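Local coordinates for prolyl oligopeptidase (Galerina marginata, PDB 5N4B), which cleaves peptide bonds after proline and macrocyclises precursor peptides in the biosynthesis of the amanitin toxins, at residues 606-611 with 639-644; 610-615 with 624-629. The protein carries 1 engineered substitution. All coordinates share one frame; numbering follows the deposited sequence. Where two conformers were deposited one is given.

Interaction 1. Residues 606-611 with 639-644; sequences ADLLKF and LSPVHN
Two torsions bring Ser640 and His643 to the loop 606-611: Ser640 carries OG opposite its own backbone nitrogen (chi1 -179°), while His643 swings its ring to the side away from its carbonyl carbon (chi1 -57°). OG thereby meets the N-H of Leu608 at 3.0 Å from N, in a bond with an angle of 152° at the hydrogen. The same hydroxyl pairs with ND1 of His643, 2.7 Å from OG, which fixes the rotation of the imidazole. Over one face of that ring sits Leu609 CD1, 3.6 Å from the centroid, a CH-pi contact; Asp607 OD1 lies at its edge, 3.3 Å from His643 CE1. Both segments belong to the alpha/beta-hydrolase domain, the first following strand 598-602 and the second preceding strand 653-659, and one backbone bond joins them, Val642 N to Ala606 O at 3.1 Å. Beside it Ala606 CB packs on Val642 CG2 (3.8 Å), with Met585 of helix 579-590 and Phe673 of helix 668-680 also touching the alanine. A water links His643 NE2 to Asp607 OD2, whose salt bridge to Lys672 probably keeps the carboxylate charged.

Interaction 2. Residues 610-615 with 624-629; sequences KFHKFT and YGNPSI
Phe611 and His612 meet Tyr624 and Pro627 through one edge-to-face ring pair and one CH-pi contact, and Phe611 shows how one ring can serve several neighbours. Its CB leaves the 3-10 segment 611-613 toward 624-629, with CG held between the backbone nitrogen and the carbonyl carbon (chi1 69°). Farther out, CD1 and CE1 pass Tyr624 CD2, CE1 at 4.0 Å from it, and this atom stands over the centre of the phenyl face. The pair is T-shaped: the tyrosine gives its edge, with centroids 5.2 Å apart and planes at 80°. On the other branch of the ring, CE2 reaches Pro627 CG at 3.8 Å, obliquely. The tip, CZ, touches Tyr624 CB, and Gly625 O lies in the ring plane at this edge, 3.2 Å from Phe611 CZ. Next along the chain, His612 receives Pro627 CD over one face, 3.9 Å from the centroid, in a CH-pi contact, while Lys613 CD covers the opposite face. The proline belongs to a type I turn, Asn626 to Ile629, that leads into helix 630-636; within it Asn626 OD1 accepts from Ser628 N, an Asx turn, and from Ser628 OG. Tyr624 OH bonds Asn579, beside the active-site position Ala578, engineered here. Since Gly625 O has no conventional partner in the model, the weakly electropositive C-H edge of Phe611 probably offers this buried carbonyl some electrostatic compensation.

In the fold
Followed from the N terminus, the chain leaves strand 598-602 and enters a long excursion that returns to the sheet at strand 653-659. Interaction 2 closes the shorter loop, bringing 610-615 against 624-629 across helix 621-624; interaction 1 closes the longer one, from 606-611 to 639-644, and encloses helix 630-636 as well. Interaction 2 is therefore nested within interaction 1, the two sharing Lys610 and Phe611. Their centres lie 10 Å apart, and they abut where Pro627 CG comes within 3.3 Å of Leu608 O. Together they tie the excursion to itself and, through their surroundings, to helices 579-590 and 668-680 of the hydrolase domain.

Interaction 1. Residues 606-611 with 639-644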
loop_
_atom_site.group_PDB
_atom_site.type_symbol
_atom_site.label_atom_id
_atom_site.label_comp_id
_atom_site.label_asym_id
_atom_site.label_seq_id
_atom_site.Cartn_x
_atom_site.Cartn_y
_atom_site.Cartn_z
ATOM N N ALA A 606 15.934 -8.508 -1.885
ATOM C CA ALA A 606 16.607 -9.807 -2.000
ATOM C C ALA A 606 18.014 -9.827 -1.435
ATOM O O ALA A 606 18.503 -10.915 -1.056
ATOM C CB ALA A 606 16.647 -10.280 -3.452
ATOM N N ASP A 607 18.684 -8.679 -1.375
ATOM C CA ASP A 607 20.011 -8.578 -0.761
ATOM C C ASP A 607 19.757 -8.068 0.654
ATOM O O ASP A 607 19.663 -6.865 0.901
ATOM C CB ASP A 607 20.929 -7.684 -1.566
ATOM C CG ASP A 607 22.307 -7.601 -0.958
ATOM O OD1 ASP A 607 22.479 -7.936 0.235
ATOM O OD2 ASP A 607 23.241 -7.161 -1.676
ATOM N N LEU A 608 19.592 -8.993 1.598
ATOM C CA LEU A 608 19.298 -8.600 2.973
ATOM C C LEU A 608 20.555 -8.219 3.758
ATOM O O LEU A 608 20.440 -7.833 4.929
ATOM C CB LEU A 608 18.555 -9.693 3.726
ATOM C CG LEU A 608 17.092 -9.875 3.503
ATOM C CD1 LEU A 608 16.575 -10.931 4.476
ATOM C CD2 LEU A 608 16.308 -8.593 3.713
ATOM N N LEU A 609 21.741 -8.305 3.146
ATOM C CA LEU A 609 22.945 -7.779 3.775
ATOM C C LEU A 609 23.192 -6.314 3.470
ATOM O O LEU A 609 23.861 -5.649 4.260
ATOM C CB LEU A 609 24.192 -8.591 3.409
ATOM C CG LEU A 609 24.177 -10.039 3.858
ATOM C CD1 LEU A 609 25.453 -10.714 3.446
ATOM C CD2 LEU A 609 23.965 -10.153 5.332
ATOM N N LYS A 610 22.616 -5.777 2.388
ATOM C CA LYS A 610 22.886 -4.395 1.981
ATOM C C LYS A 610 21.624 -3.538 1.849
ATOM O O LYS A 610 21.730 -2.381 1.441
ATOM C CB LYS A 610 23.695 -4.364 0.667
ATOM C CG LYS A 610 25.097 -5.016 0.726
ATOM C CD LYS A 610 25.947 -4.795 -0.586
ATOM C CE LYS A 610 26.331 -3.344 -0.790
ATOM N NZ LYS A 610 27.281 -3.146 -1.960
ATOM N N PHE A 611 20.451 -4.041 2.215
ATOM C CA PHE A 611 19.218 -3.293 1.974
ATOM C C PHE A 611 19.248 -1.921 2.643
ATOM O O PHE A 611 18.617 -0.979 2.151
ATOM C CB PHE A 611 17.994 -4.082 2.487
ATOM C CG PHE A 611 17.929 -4.187 4.016
ATOM C CD1 PHE A 611 17.355 -3.190 4.762
ATOM C CD2 PHE A 611 18.488 -5.263 4.691
ATOM C CE1 PHE A 611 17.337 -3.227 6.157
ATOM C CE2 PHE A 611 18.494 -5.302 6.066
ATOM C CZ PHE A 611 17.891 -4.301 6.813
ATOM N N LEU A 639 18.944 -16.186 5.787
ATOM C CA LEU A 639 17.678 -15.906 5.143
ATOM C C LEU A 639 17.825 -15.113 3.848
ATOM O O LEU A 639 16.893 -15.095 3.038
ATOM C CB LEU A 639 16.802 -15.106 6.112
ATOM C CG LEU A 639 15.331 -15.019 5.810
ATOM C CD1 LEU A 639 14.750 -16.437 5.840
ATOM C CD2 LEU A 639 14.705 -14.146 6.899
ATOM N N SER A 640 18.918 -14.405 3.648
ATOM C CA SER A 640 19.026 -13.460 2.526
ATOM C C SER A 640 18.995 -14.203 1.204
ATOM O O SER A 640 19.900 -15.010 0.962
ATOM C CB SER A 640 20.368 -12.799 2.631
ATOM O OG SER A 640 20.523 -11.872 1.589
ATOM N N PRO A 641 18.029 -13.976 0.324
ATOM C CA PRO A 641 17.927 -14.833 -0.872
ATOM C C PRO A 641 19.153 -14.781 -1.753
ATOM O O PRO A 641 19.579 -15.823 -2.254
ATOM C CB PRO A 641 16.646 -14.305 -1.564
ATOM C CG PRO A 641 15.831 -13.769 -0.412
ATOM C CD PRO A 641 16.815 -13.177 0.545
ATOM N N VAL A 642 19.753 -13.614 -1.939
ATOM C CA VAL A 642 20.925 -13.481 -2.805
ATOM C C VAL A 642 22.088 -14.300 -2.291
ATOM O O VAL A 642 22.973 -14.636 -3.075
ATOM C CB VAL A 642 21.294 -11.984 -2.868
ATOM C CG1 VAL A 642 22.724 -11.746 -3.336
ATOM C CG2 VAL A 642 20.316 -11.215 -3.784
ATOM N N HIS A 643 22.111 -14.632 -1.006
ATOM C CA HIS A 643 23.231 -15.336 -0.390
ATOM C C HIS A 643 22.979 -16.803 -0.108
ATOM O O HIS A 643 23.850 -17.441 0.486
ATOM C CB HIS A 643 23.656 -14.611 0.879
ATOM C CG HIS A 643 24.013 -13.196 0.608
ATOM N ND1 HIS A 643 23.137 -12.145 0.787
ATOM C CD2 HIS A 643 25.121 -12.669 0.037
ATOM C CE1 HIS A 643 23.697 -11.037 0.358
ATOM N NE2 HIS A 643 24.909 -11.325 -0.097
ATOM N N ASN A 644 21.840 -17.357 -0.533
ATOM C CA ASN A 644 21.487 -18.725 -0.208
ATOM C C ASN A 644 21.099 -19.566 -1.411
ATOM O O ASN A 644 20.496 -20.630 -1.248
ATOM C CB ASN A 644 20.439 -18.727 0.889
ATOM C CG ASN A 644 21.052 -18.349 2.211
ATOM O OD1 ASN A 644 21.693 -19.181 2.885
ATOM N ND2 ASN A 644 20.969 -17.073 2.568
HETATM O O HOH W 1 25.497 -8.616 -1.183
#

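Interaction 2. Residues 610-615 with 624-629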
loop_
_atom_site.group_PDB
_atom_site.type_symbol
_atom_site.label_atom_id
_atom_site.label_comp_id
_atom_site.label_asym_id
_atom_site.label_seq_id
_atom_site.Cartn_x
_atom_site.Cartn_y
_atom_site.Cartn_z
ATOM N N LYS A 610 22.616 -5.777 2.388
ATOM C CA LYS A 610 22.886 -4.395 1.981
ATOM C C LYS A 610 21.624 -3.538 1.849
ATOM O O LYS A 610 21.730 -2.381 1.441
ATOM C CB LYS A 610 23.695 -4.364 0.667
ATOM C CG LYS A 610 25.097 -5.016 0.726
ATOM C CD LYS A 610 25.947 -4.795 -0.586
ATOM C CE LYS A 610 26.331 -3.344 -0.790
ATOM N NZ LYS A 610 27.281 -3.146 -1.960
ATOM N N PHE A 611 20.451 -4.041 2.215
ATOM C CA PHE A 611 19.218 -3.293 1.974
ATOM C C PHE A 611 19.248 -1.921 2.643
ATOM O O PHE A 611 18.617 -0.979 2.151
ATOM C CB PHE A 611 17.994 -4.082 2.487
ATOM C CG PHE A 611 17.929 -4.187 4.016
ATOM C CD1 PHE A 611 17.355 -3.190 4.762
ATOM C CD2 PHE A 611 18.488 -5.263 4.691
ATOM C CE1 PHE A 611 17.337 -3.227 6.157
ATOM C CE2 PHE A 611 18.494 -5.302 6.066
ATOM C CZ PHE A 611 17.891 -4.301 6.813
ATOM N N HIS A 612 19.936 -1.797 3.779
ATOM C CA HIS A 612 19.938 -0.566 4.548
ATOM C C HIS A 612 20.865 0.491 3.983
ATOM O O HIS A 612 20.887 1.602 4.527
ATOM C CB HIS A 612 20.265 -0.856 6.005
ATOM C CG HIS A 612 21.604 -1.455 6.213
ATOM N ND1 HIS A 612 22.050 -2.546 5.501
ATOM C CD2 HIS A 612 22.587 -1.150 7.096
ATOM C CE1 HIS A 612 23.276 -2.855 5.890
ATOM N NE2 HIS A 612 23.619 -2.031 6.866
ATOM N N LYS A 613 21.586 0.183 2.920
ATOM C CA LYS A 613 22.535 1.100 2.282
ATOM C C LYS A 613 21.937 1.858 1.105
ATOM O O LYS A 613 22.638 2.664 0.481
ATOM C CB LYS A 613 23.753 0.328 1.804
ATOM C CG LYS A 613 24.551 -0.456 2.854
ATOM C CD LYS A 613 24.975 0.396 3.974
ATOM C CE LYS A 613 26.133 -0.217 4.747
ATOM N NZ LYS A 613 26.770 0.870 5.536
ATOM N N PHE A 614 20.664 1.643 0.769
ATOM C CA PHE A 614 20.048 2.216 -0.431
ATOM C C PHE A 614 18.746 2.892 -0.045
ATOM O O PHE A 614 17.944 2.329 0.718
ATOM C CB PHE A 614 19.781 1.113 -1.472
ATOM C CG PHE A 614 21.016 0.493 -1.962
ATOM C CD1 PHE A 614 21.669 1.019 -3.046
ATOM C CD2 PHE A 614 21.542 -0.605 -1.332
ATOM C CE1 PHE A 614 22.864 0.475 -3.480
ATOM C CE2 PHE A 614 22.720 -1.167 -1.742
ATOM C CZ PHE A 614 23.379 -0.631 -2.836
ATOM N N THR A 615 18.503 4.066 -0.654
ATOM C CA THR A 615 17.346 4.932 -0.453
ATOM C C THR A 615 16.845 4.871 0.995
ATOM O O THR A 615 17.601 5.232 1.908
ATOM C CB THR A 615 16.254 4.685 -1.493
ATOM O OG1 THR A 615 15.782 3.341 -1.394
ATOM C CG2 THR A 615 16.767 4.897 -2.919
ATOM N N TYR A 624 13.859 -6.348 9.581
ATOM C CA TYR A 624 14.793 -7.402 9.182
ATOM C C TYR A 624 15.969 -7.583 10.136
ATOM O O TYR A 624 16.634 -8.627 10.059
ATOM C CB TYR A 624 15.343 -7.091 7.786
ATOM C CG TYR A 624 14.317 -6.906 6.694
ATOM C CD1 TYR A 624 13.269 -7.765 6.585
ATOM C CD2 TYR A 624 14.430 -5.883 5.775
ATOM C CE1 TYR A 624 12.311 -7.610 5.597
ATOM C CE2 TYR A 624 13.494 -5.711 4.782
ATOM C CZ TYR A 624 12.431 -6.589 4.705
ATOM O OH TYR A 624 11.554 -6.327 3.695
ATOM N N GLY A 625 16.265 -6.605 10.988
ATOM C CA GLY A 625 17.526 -6.583 11.701
ATOM C C GLY A 625 18.568 -5.737 10.981
ATOM O O GLY A 625 18.392 -5.279 9.849
ATOM N N ASN A 626 19.706 -5.567 11.652
ATOM C CA ASN A 626 20.789 -4.735 11.157
ATOM C C ASN A 626 21.969 -5.629 10.771
ATOM O O ASN A 626 22.602 -6.227 11.655
ATOM C CB ASN A 626 21.212 -3.733 12.227
ATOM C CG ASN A 626 22.193 -2.714 11.711
ATOM O OD1 ASN A 626 22.919 -2.945 10.720
ATOM N ND2 ASN A 626 22.245 -1.572 12.392
ATOM N N PRO A 627 22.287 -5.763 9.486
ATOM C CA PRO A 627 23.410 -6.620 9.072
ATOM C C PRO A 627 24.736 -6.243 9.672
ATOM O O PRO A 627 25.615 -7.107 9.695
ATOM C CB PRO A 627 23.459 -6.445 7.548
ATOM C CG PRO A 627 22.057 -5.984 7.132
ATOM C CD PRO A 627 21.597 -5.143 8.329
ATOM N N SER A 628 24.903 -5.008 10.151
ATOM C CA SER A 628 26.177 -4.602 10.753
ATOM C C SER A 628 26.289 -4.961 12.230
ATOM O O SER A 628 27.342 -4.714 12.844
ATOM C CB SER A 628 26.386 -3.097 10.602
ATOM O OG SER A 628 25.537 -2.392 11.481
ATOM N N ILE A 629 25.256 -5.524 12.834
ATOM C CA ILE A 629 25.303 -5.962 14.226
ATOM C C ILE A 629 25.566 -7.464 14.221
ATOM O O ILE A 629 24.749 -8.219 13.669
ATOM C CB ILE A 629 24.005 -5.623 14.964
ATOM C CG1 ILE A 629 23.836 -4.102 14.966
ATOM C CG2 ILE A 629 24.006 -6.183 16.369
ATOM C CD1 ILE A 629 22.619 -3.572 15.658
#